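PDB 4ND3: lactate dehydrogenase, adjacent gene encodes predicted malate dehydrogenase from Cryptosporidium parvum, which probably catalyses the reversible, NAD-dependent interconversion of (S)-lactate and pyruvate. Local coordinates for residues I2-I7 with L28-L33; S73-I78 with F116-T121; L149-F154 with S170-G175. All blocks are in the same frame, centred on the assembly; numbering follows the deposited sequence.

Contact 1: residues I2-I7 with L28-L33; sequences IERRKI and LADVVL
The first beta-alpha-beta unit of the Rossmann fold closes here, where K6 and I7, opening strand 6-10, pair in parallel with D30 and V31, opening strand 30-34. Helix 14-26 makes the crossover between the two. Three backbone bonds alternate from side to side: D30 N gives to R5 O just before the strands, I7 N gives to D30 O at 2.8 Å and almost straight (177°), and V32 N gives to I7 O. Two CA-H...O contacts, K6 CA to D30 O and V31 CA to I7 O, fill in between them.

On the face that carries I7 and V31, the branch I7 CG1-CD1 lies against A29 CB (CG1 to CB 3.7 Å) and reaches L28 CD2 with its end at 4.0 Å, the two side chains crossing at about a right angle; V23 of helix 14-26 and L248 of helix 234-248 cover I7 further. The other face carries K6 and D30. The K6 chain runs fully extended, CG anti to the backbone N (chi1 -171°), and brings CE tightly against V32 CG2 at 3.5 Å, while NZ goes on to the carbonyls of D69 and S71.

Between R4 and D30 runs a salt bridge. Its atoms have further partners: D30 OD1 also takes K60 N, and R4 NH1 also bonds to T58 O, whereas R4 NE pairs with D250 of the second subunit. R4 NH1 donates to D30 OD1 at 3.1 Å, on its syn lone pair, with the oxygen close to the guanidinium plane but the carboxylate turned 41° against it.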
loop_
_atom_site.group_PDB
_atom_site.type_symbol
_atom_site.label_atom_id
_atom_site.label_comp_id
_atom_site.label_asym_id
_atom_site.label_seq_id
_atom_site.Cartn_x
_atom_site.Cartn_y
_atom_site.Cartn_z
ATOM N N ILE A 2 -4.121 -8.017 22.484
ATOM C CA ILE A 2 -4.321 -7.230 21.266
ATOM C C ILE A 2 -5.801 -6.908 21.062
ATOM O O ILE A 2 -6.634 -7.807 21.022
ATOM C CB ILE A 2 -3.790 -7.987 20.019
ATOM C CG1 ILE A 2 -2.255 -8.106 20.055
ATOM C CG2 ILE A 2 -4.247 -7.325 18.719
ATOM C CD1 ILE A 2 -1.499 -6.804 19.872
ATOM N N GLU A 3 -6.116 -5.620 20.948
ATOM C CA GLU A 3 -7.454 -5.170 20.565
ATOM C C GLU A 3 -7.358 -4.337 19.294
ATOM O O GLU A 3 -6.363 -3.642 19.076
ATOM C CB GLU A 3 -8.094 -4.348 21.688
ATOM C CG GLU A 3 -8.526 -5.166 22.901
ATOM C CD GLU A 3 -9.598 -6.204 22.580
ATOM O OE1 GLU A 3 -10.438 -5.957 21.684
ATOM O OE2 GLU A 3 -9.605 -7.275 23.227
ATOM N N ARG A 4 -8.385 -4.421 18.452
ATOM C CA ARG A 4 -8.441 -3.635 17.226
ATOM C C ARG A 4 -8.508 -2.147 17.557
ATOM O O ARG A 4 -9.109 -1.754 18.558
ATOM C CB ARG A 4 -9.667 -4.012 16.391
ATOM C CG ARG A 4 -9.659 -5.422 15.816
ATOM C CD ARG A 4 -10.851 -5.607 14.887
ATOM N NE ARG A 4 -10.832 -6.875 14.154
ATOM C CZ ARG A 4 -11.380 -7.065 12.951
ATOM N NH1 ARG A 4 -11.995 -6.073 12.311
ATOM N NH2 ARG A 4 -11.304 -8.259 12.371
ATOM N N ARG A 5 -7.888 -1.326 16.713
ATOM C CA ARG A 5 -7.984 0.121 16.856
ATOM C C ARG A 5 -9.390 0.546 16.467
ATOM O O ARG A 5 -10.007 -0.067 15.599
ATOM C CB ARG A 5 -6.971 0.843 15.962
ATOM C CG ARG A 5 -5.518 0.436 16.160
ATOM C CD ARG A 5 -5.092 0.464 17.619
ATOM N NE ARG A 5 -3.636 0.389 17.755
ATOM C CZ ARG A 5 -2.984 0.192 18.901
ATOM N NH1 ARG A 5 -3.644 0.036 20.046
ATOM N NH2 ARG A 5 -1.656 0.144 18.903
ATOM N N LYS A 6 -9.890 1.597 17.102
ATOM C CA LYS A 6 -11.266 2.032 16.891
ATOM C C LYS A 6 -11.354 3.537 16.684
ATOM O O LYS A 6 -10.923 4.314 17.537
ATOM C CB LYS A 6 -12.122 1.614 18.089
ATOM C CG LYS A 6 -13.612 1.814 17.897
ATOM C CD LYS A 6 -14.389 1.292 19.101
ATOM C CE LYS A 6 -15.870 1.597 18.966
ATOM N NZ LYS A 6 -16.643 1.180 20.167
ATOM N N ILE A 7 -11.920 3.943 15.549
ATOM C CA ILE A 7 -12.159 5.349 15.270
ATOM C C ILE A 7 -13.653 5.614 15.214
ATOM O O ILE A 7 -14.374 4.947 14.478
ATOM C CB ILE A 7 -11.526 5.793 13.934
ATOM C CG1 ILE A 7 -10.006 5.593 13.984
ATOM C CG2 ILE A 7 -11.883 7.246 13.644
ATOM C CD1 ILE A 7 -9.306 5.809 12.659
ATOM N N LEU A 28 -6.738 0.788 8.875
ATOM C CA LEU A 28 -6.139 1.551 9.972
ATOM C C LEU A 28 -6.826 1.255 11.302
ATOM O O LEU A 28 -6.184 1.265 12.352
ATOM C CB LEU A 28 -6.224 3.053 9.672
ATOM C CG LEU A 28 -5.696 4.022 10.736
ATOM C CD1 LEU A 28 -4.199 3.847 10.918
ATOM C CD2 LEU A 28 -6.036 5.461 10.377
ATOM N N ALA A 29 -8.134 1.006 11.249
ATOM C CA ALA A 29 -8.937 0.776 12.448
ATOM C C ALA A 29 -10.331 0.278 12.078
ATOM O O ALA A 29 -10.710 0.276 10.907
ATOM C CB ALA A 29 -9.059 2.064 13.247
ATOM N N ASP A 30 -11.087 -0.141 13.086
ATOM C CA ASP A 30 -12.530 -0.287 12.930
ATOM C C ASP A 30 -13.137 1.101 13.023
ATOM O O ASP A 30 -12.577 1.986 13.671
ATOM C CB ASP A 30 -13.124 -1.185 14.016
ATOM C CG ASP A 30 -12.762 -2.641 13.832
ATOM O OD1 ASP A 30 -12.366 -3.045 12.717
ATOM O OD2 ASP A 30 -12.892 -3.394 14.814
ATOM N N VAL A 31 -14.276 1.286 12.364
ATOM C CA VAL A 31 -14.936 2.583 12.304
ATOM C C VAL A 31 -16.362 2.493 12.832
ATOM O O VAL A 31 -17.100 1.562 12.491
ATOM C CB VAL A 31 -14.988 3.118 10.858
ATOM C CG1 VAL A 31 -15.732 4.446 10.805
ATOM C CG2 VAL A 31 -13.581 3.262 10.295
ATOM N N VAL A 32 -16.740 3.472 13.652
ATOM C CA VAL A 32 -18.132 3.664 14.055
ATOM C C VAL A 32 -18.621 4.979 13.464
ATOM O O VAL A 32 -18.163 6.047 13.863
ATOM C CB VAL A 32 -18.278 3.695 15.590
ATOM C CG1 VAL A 32 -19.719 3.988 15.990
ATOM C CG2 VAL A 32 -17.803 2.380 16.188
ATOM N N LEU A 33 -19.525 4.894 12.489
ATOM C CA LEU A 33 -20.159 6.076 11.909
ATOM C C LEU A 33 -21.390 6.460 12.734
ATOM O O LEU A 33 -22.386 5.734 12.735
ATOM C CB LEU A 33 -20.574 5.815 10.461
ATOM C CG LEU A 33 -19.527 6.021 9.370
ATOM C CD1 LEU A 33 -19.962 5.343 8.081
ATOM C CD2 LEU A 33 -19.275 7.506 9.131
#

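Contact 2: residues S73-I78 with F116-T121. With NAD (nicotinamide-adenine-dinucleotide), chain C.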
loop_
_atom_site.group_PDB
_atom_site.type_symbol
_atom_site.label_atom_id
_atom_site.label_comp_id
_atom_site.label_asym_id
_atom_site.label_seq_id
_atom_site.Cartn_x
_atom_site.Cartn_y
_atom_site.Cartn_z
ATOM N N SER A 73 -13.358 4.090 22.022
ATOM C CA SER A 73 -12.791 4.664 20.808
ATOM C C SER A 73 -11.414 5.254 21.102
ATOM O O SER A 73 -11.238 5.990 22.076
ATOM C CB SER A 73 -13.705 5.747 20.233
ATOM O OG SER A 73 -14.876 5.190 19.662
ATOM N N ASP A 74 -10.443 4.921 20.258
ATOM C CA ASP A 74 -9.096 5.469 20.380
ATOM C C ASP A 74 -9.058 6.889 19.839
ATOM O O ASP A 74 -8.396 7.758 20.404
ATOM C CB ASP A 74 -8.097 4.603 19.615
ATOM C CG ASP A 74 -8.002 3.206 20.168
ATOM O OD1 ASP A 74 -7.629 3.063 21.349
ATOM O OD2 ASP A 74 -8.298 2.250 19.423
ATOM N N VAL A 75 -9.759 7.114 18.730
ATOM C CA VAL A 75 -9.809 8.421 18.093
ATOM C C VAL A 75 -11.255 8.792 17.822
ATOM O O VAL A 75 -12.046 7.954 17.392
ATOM C CB VAL A 75 -9.025 8.436 16.762
ATOM C CG1 VAL A 75 -9.074 9.813 16.115
ATOM C CG2 VAL A 75 -7.583 8.006 16.988
ATOM N N VAL A 76 -11.594 10.051 18.084
ATOM C CA VAL A 76 -12.909 10.582 17.762
ATOM C C VAL A 76 -12.717 11.721 16.777
ATOM O O VAL A 76 -11.995 12.674 17.067
ATOM C CB VAL A 76 -13.640 11.093 19.018
ATOM C CG1 VAL A 76 -14.953 11.773 18.643
ATOM C CG2 VAL A 76 -13.890 9.943 19.981
ATOM N N ILE A 77 -13.343 11.605 15.608
ATOM C CA ILE A 77 -13.294 12.649 14.597
ATOM C C ILE A 77 -14.678 13.286 14.477
ATOM O O ILE A 77 -15.649 12.607 14.134
ATOM C CB ILE A 77 -12.832 12.103 13.231
ATOM C CG1 ILE A 77 -11.518 11.328 13.378
ATOM C CG2 ILE A 77 -12.640 13.246 12.253
ATOM C CD1 ILE A 77 -11.039 10.664 12.103
ATOM N N ILE A 78 -14.758 14.588 14.754
ATOM C CA ILE A 78 -16.034 15.312 14.784
ATOM C C ILE A 78 -16.276 16.094 13.496
ATOM O O ILE A 78 -15.619 17.107 13.245
ATOM C CB ILE A 78 -16.095 16.300 15.971
ATOM C CG1 ILE A 78 -15.757 15.589 17.282
ATOM C CG2 ILE A 78 -17.472 16.948 16.052
ATOM C CD1 ILE A 78 -15.575 16.524 18.458
ATOM N N PHE A 116 -8.307 10.508 21.583
ATOM C CA PHE A 116 -7.710 11.639 20.881
ATOM C C PHE A 116 -8.793 12.229 19.987
ATOM O O PHE A 116 -9.305 11.546 19.102
ATOM C CB PHE A 116 -6.516 11.163 20.050
ATOM C CG PHE A 116 -5.783 12.264 19.335
ATOM C CD1 PHE A 116 -5.218 13.318 20.042
ATOM C CD2 PHE A 116 -5.629 12.232 17.955
ATOM C CE1 PHE A 116 -4.531 14.328 19.385
ATOM C CE2 PHE A 116 -4.945 13.238 17.291
ATOM C CZ PHE A 116 -4.391 14.285 18.007
ATOM N N VAL A 117 -9.161 13.482 20.236
ATOM C CA VAL A 117 -10.249 14.122 19.504
ATOM C C VAL A 117 -9.710 15.037 18.412
ATOM O O VAL A 117 -8.937 15.951 18.693
ATOM C CB VAL A 117 -11.160 14.936 20.443
ATOM C CG1 VAL A 117 -12.235 15.672 19.649
ATOM C CG2 VAL A 117 -11.787 14.025 21.493
ATOM N N ILE A 118 -10.136 14.784 17.175
ATOM C CA ILE A 118 -9.822 15.643 16.039
ATOM C C ILE A 118 -11.097 16.329 15.556
ATOM O O ILE A 118 -11.968 15.686 14.960
ATOM C CB ILE A 118 -9.215 14.845 14.867
ATOM C CG1 ILE A 118 -7.932 14.127 15.299
ATOM C CG2 ILE A 118 -8.932 15.767 13.691
ATOM C CD1 ILE A 118 -7.537 12.984 14.382
ATOM N N CYS A 119 -11.199 17.634 15.804
ATOM C CA CYS A 119 -12.340 18.409 15.347
ATOM C C CYS A 119 -12.165 18.852 13.892
ATOM O O CYS A 119 -11.077 19.254 13.484
ATOM C CB CYS A 119 -12.550 19.621 16.252
ATOM S SG CYS A 119 -14.131 20.453 15.984
ATOM N N ILE A 120 -13.239 18.745 13.111
ATOM C CA ILE A 120 -13.275 19.234 11.727
ATOM C C ILE A 120 -14.328 20.332 11.565
ATOM O O ILE A 120 -14.124 21.290 10.821
ATOM C CB ILE A 120 -13.553 18.083 10.739
ATOM C CG1 ILE A 120 -12.464 17.017 10.886
ATOM C CG2 ILE A 120 -13.636 18.606 9.307
ATOM C CD1 ILE A 120 -12.587 15.849 9.939
ATOM N N THR A 121 -15.453 20.175 12.262
ATOM C CA THR A 121 -16.551 21.141 12.276
ATOM C C THR A 121 -16.097 22.610 12.271
ATOM O O THR A 121 -15.294 23.023 13.110
ATOM C CB THR A 121 -17.433 20.892 13.520
ATOM O OG1 THR A 121 -17.863 19.524 13.531
ATOM C CG2 THR A 121 -18.645 21.813 13.533
HETATM P PA NAD C . -22.510 17.452 5.784
HETATM O O1A NAD C . -22.325 16.606 4.558
HETATM O O2A NAD C . -23.685 18.383 5.870
HETATM O O5B NAD C . -22.512 16.485 7.050
HETATM C C5B NAD C . -22.801 16.945 8.364
HETATM C C4B NAD C . -23.436 15.780 9.106
HETATM O O4B NAD C . -23.574 16.099 10.487
HETATM C C3B NAD C . -24.834 15.438 8.591
HETATM O O3B NAD C . -24.881 14.094 8.107
HETATM C C2B NAD C . -25.744 15.613 9.795
HETATM O O2B NAD C . -26.792 14.646 9.877
HETATM C C1B NAD C . -24.773 15.475 10.952
HETATM N N9A NAD C . -25.261 16.084 12.208
HETATM C C8A NAD C . -26.007 17.198 12.350
HETATM N N7A NAD C . -26.253 17.434 13.660
HETATM C C5A NAD C . -25.665 16.466 14.374
HETATM C C6A NAD C . -25.535 16.125 15.804
HETATM N N6A NAD C . -26.110 16.896 16.761
HETATM N N1A NAD C . -24.821 15.020 16.114
HETATM C C2A NAD C . -24.244 14.241 15.176
HETATM N N3A NAD C . -24.325 14.497 13.861
HETATM C C4A NAD C . -25.008 15.577 13.409
HETATM O O3 NAD C . -21.194 18.345 6.116
HETATM P PN NAD C . -19.704 18.037 5.568
HETATM O O1N NAD C . -19.619 18.468 4.130
HETATM O O2N NAD C . -19.295 16.635 5.928
HETATM O O5D NAD C . -18.862 19.044 6.487
HETATM C C5D NAD C . -18.844 18.846 7.895
HETATM C C4D NAD C . -18.228 20.057 8.583
HETATM O O4D NAD C . -16.836 20.133 8.254
HETATM C C3D NAD C . -18.846 21.381 8.143
HETATM O O3D NAD C . -19.041 22.203 9.293
HETATM C C2D NAD C . -17.807 21.995 7.218
HETATM O O2D NAD C . -17.840 23.426 7.175
HETATM C C1D NAD C . -16.530 21.473 7.849
HETATM N N1N NAD C . -15.325 21.464 7.014
HETATM C C2N NAD C . -14.172 21.713 7.651
HETATM C C3N NAD C . -12.954 21.722 6.982
HETATM C C7N NAD C . -11.674 22.008 7.720
HETATM O O7N NAD C . -10.680 22.283 7.067
HETATM N N7N NAD C . -11.610 21.955 9.055
HETATM C C4N NAD C . -12.948 21.454 5.617
HETATM C C5N NAD C . -14.152 21.188 4.971
HETATM C C6N NAD C . -15.339 21.199 5.697
#
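A single carbonyl, I78 O, takes two successive amides as the second strand ends: I120 N at 2.9 Å and T121 N at 3.2 Å. The chain turns as it leaves the strand, so neighbouring N-H groups converge on one oxygen, and the I120 side chain starts close beside it. The turn also presents I120 to the cofactor. I120 O accepts a nearly straight bond (177°) from the carboxamide N7N of NAD at 3.1 Å, which ties down one end of that amide, while I120 CG2 lies 3.6 Å from C2N of the nicotinamide ring. I120 is an NAD-binding residue, and T121 probably belongs to the same site; its OG1 bonds to A80 O.

Behind the turn, strands 75-78 and 116-119 run side by side in the parallel sheet of the Rossmann domain, joined through helix 94-111 as a beta-alpha-beta unit. F116 N to D74 O, V76 N to F116 O, I118 N to V76 O and I78 N to I118 O bind them, with V75 level with F116 and I78 level with C119.

The side chains part to the two faces of the sheet. On one, a chi1 of -52° leaves I77 CG2 anti to the backbone N, where it meets I120 CD1 tightly at 3.5 Å, and V75 CG1 touches I118 CD1 at 3.9 Å; the F116 ring swings away to stack with Y247. On the other, I78 CD1 crosses to V117 CG1 at 3.6 Å, where F131 of helix 124-135 touches both, and I78 CG2 rests 3.6 Å from T121 OG1.

Contact 3: residues L149-F154 with S170-G175; sequences LDSSRF and SANVIG. With 2OP ((2S)-2-hydroxypropanoic acid), chain D.
D150, S151 and F154 of helix 147-162 lean on A171, N172 and V173 of the segment 170-175, in the alpha/beta C-terminal domain that supplies part of the substrate site. L149 comes first and turns to that site: its CD2 lies 3.7 Å from O of the bound (S)-lactate, and its CG sits 3.6 Å above the centre of the R153 guanidinium. D150 follows, with CB 3.7 Å from V173 CG1 and its carbonyl O beside V173 CG2. Its OD2 is hydrogen-bonded to H177 ND1, the pairing expected of the LDH/MDH Asp-His couple, H177 being the predicted proton acceptor.

S151 makes the polar link between the segments. With chi1 at -56° its OG lies beside its own backbone N and receives V173 N at 3.0 Å, while the hydroxyl also bonds to G147 O one turn back along the helix. R153 stretches away from the strand to the lactate carboxylate, its chain extended from CG to NE, and grips it with two bonds: NH2 to OXT at 2.9 Å and NH1 to O at 3.0 Å, with OXT at the edge of the guanidinium.

F154 returns to the strand. Its CB touches V173 CG2, and the ring, lying obliquely to its neighbours, is covered also by I212 and T216 of helix 206-217; ring atom CD2 stands 3.7 Å from A171 CB.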
loop_
_atom_site.group_PDB
_atom_site.type_symbol
_atom_site.label_atom_id
_atom_site.label_comp_id
_atom_site.label_asym_id
_atom_site.label_seq_id
_atom_site.Cartn_x
_atom_site.Cartn_y
_atom_site.Cartn_z
ATOM N N LEU A 149 -4.979 20.522 5.507
ATOM C CA LEU A 149 -5.742 20.895 4.318
ATOM C C LEU A 149 -5.187 22.178 3.683
ATOM O O LEU A 149 -4.908 22.215 2.484
ATOM C CB LEU A 149 -7.226 21.073 4.652
ATOM C CG LEU A 149 -8.126 21.546 3.508
ATOM C CD1 LEU A 149 -8.140 20.554 2.357
ATOM C CD2 LEU A 149 -9.533 21.794 4.018
ATOM N N ASP A 150 -5.023 23.220 4.492
ATOM C CA ASP A 150 -4.522 24.499 3.984
ATOM C C ASP A 150 -3.104 24.362 3.409
ATOM O O ASP A 150 -2.819 24.883 2.334
ATOM C CB ASP A 150 -4.560 25.574 5.074
ATOM C CG ASP A 150 -5.981 25.944 5.488
ATOM O OD1 ASP A 150 -6.881 25.986 4.620
ATOM O OD2 ASP A 150 -6.196 26.210 6.690
ATOM N N SER A 151 -2.235 23.645 4.115
ATOM C CA SER A 151 -0.854 23.447 3.661
ATOM C C SER A 151 -0.773 22.553 2.427
ATOM O O SER A 151 0.068 22.778 1.558
ATOM C CB SER A 151 0.015 22.870 4.778
ATOM O OG SER A 151 -0.025 23.695 5.929
ATOM N N SER A 152 -1.647 21.546 2.338
ATOM C CA SER A 152 -1.694 20.684 1.158
ATOM C C SER A 152 -2.099 21.472 -0.078
ATOM O O SER A 152 -1.568 21.245 -1.167
ATOM C CB SER A 152 -2.665 19.511 1.357
ATOM O OG SER A 152 -2.216 18.649 2.385
ATOM N N ARG A 153 -3.047 22.388 0.091
ATOM C CA ARG A 153 -3.449 23.281 -0.990
ATOM C C ARG A 153 -2.276 24.194 -1.395
ATOM O O ARG A 153 -1.982 24.351 -2.577
ATOM C CB ARG A 153 -4.661 24.112 -0.568
ATOM C CG ARG A 153 -5.948 23.303 -0.470
ATOM C CD ARG A 153 -7.048 24.045 0.267
ATOM N NE ARG A 153 -8.322 23.324 0.199
ATOM C CZ ARG A 153 -9.434 23.687 0.835
ATOM N NH1 ARG A 153 -9.455 24.769 1.609
ATOM N NH2 ARG A 153 -10.539 22.953 0.700
ATOM N N PHE A 154 -1.616 24.769 -0.394
ATOM C CA PHE A 154 -0.464 25.661 -0.589
ATOM C C PHE A 154 0.642 24.913 -1.337
ATOM O O PHE A 154 1.130 25.381 -2.369
ATOM C CB PHE A 154 0.003 26.160 0.793
ATOM C CG PHE A 154 1.017 27.290 0.773
ATOM C CD1 PHE A 154 1.044 28.251 -0.231
ATOM C CD2 PHE A 154 1.909 27.421 1.833
ATOM C CE1 PHE A 154 1.971 29.288 -0.200
ATOM C CE2 PHE A 154 2.834 28.453 1.868
ATOM C CZ PHE A 154 2.866 29.389 0.849
ATOM N N SER A 170 7.984 21.630 0.528
ATOM C CA SER A 170 7.750 21.852 1.955
ATOM C C SER A 170 7.175 23.255 2.115
ATOM O O SER A 170 7.753 24.227 1.623
ATOM C CB SER A 170 9.051 21.716 2.745
ATOM O OG SER A 170 8.882 22.123 4.093
ATOM N N ALA A 171 6.022 23.354 2.773
ATOM C CA ALA A 171 5.324 24.631 2.918
ATOM C C ALA A 171 4.264 24.524 4.006
ATOM O O ALA A 171 3.562 23.512 4.089
ATOM C CB ALA A 171 4.680 25.035 1.601
ATOM N N ASN A 172 4.158 25.563 4.834
ATOM C CA ASN A 172 3.223 25.578 5.956
ATOM C C ASN A 172 2.231 26.731 5.887
ATOM O O ASN A 172 2.575 27.844 5.478
ATOM C CB ASN A 172 3.983 25.663 7.281
ATOM C CG ASN A 172 4.479 24.316 7.758
ATOM O OD1 ASN A 172 3.688 23.398 7.983
ATOM N ND2 ASN A 172 5.790 24.188 7.927
ATOM N N VAL A 173 0.995 26.447 6.287
ATOM C CA VAL A 173 0.009 27.478 6.561
ATOM C C VAL A 173 -0.234 27.450 8.057
ATOM O O VAL A 173 -0.393 26.378 8.639
ATOM C CB VAL A 173 -1.307 27.240 5.798
ATOM C CG1 VAL A 173 -2.360 28.267 6.200
ATOM C CG2 VAL A 173 -1.061 27.292 4.300
ATOM N N ILE A 174 -0.234 28.625 8.681
ATOM C CA ILE A 174 -0.427 28.730 10.123
ATOM C C ILE A 174 -1.499 29.762 10.456
ATOM O O ILE A 174 -1.953 30.495 9.583
ATOM C CB ILE A 174 0.893 29.075 10.841
ATOM C CG1 ILE A 174 1.453 30.417 10.352
ATOM C CG2 ILE A 174 1.914 27.969 10.621
ATOM C CD1 ILE A 174 2.600 30.923 11.195
ATOM N N GLY A 175 -1.892 29.810 11.724
ATOM C CA GLY A 175 -2.943 30.716 12.181
ATOM C C GLY A 175 -4.314 30.080 12.055
ATOM O O GLY A 175 -4.431 28.863 11.928
HETATM C C 2OP D . -12.596 24.429 3.468
HETATM O O 2OP D . -11.522 24.941 3.833
HETATM C CB 2OP D . -14.718 25.591 4.036
HETATM O OHN 2OP D . -13.265 24.669 5.738
HETATM C CA 2OP D . -13.757 24.472 4.409
HETATM O OXT 2OP D . -12.742 23.882 2.354
#

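Going from the N terminus, contact 1 closes first, returning the chain to strand 6-10 after one helical crossover. Contact 2 closes later a longer loop, from 73-78 to 116-121, and contact 3 a short one, from 149-154 to 170-175; the three follow in series, and none encloses or crosses another. Contacts 1 and 2 share a sheet: strands 6-10 and 75-78 are neighbours, and K6 O probably accepts from D74 N at 2.8 Å. Contact 3 stands apart in the C-terminal domain, its centre about 21 Å from that of contact 2, yet both reach the active site: I120 meets the nicotinamide and R153 the lactate.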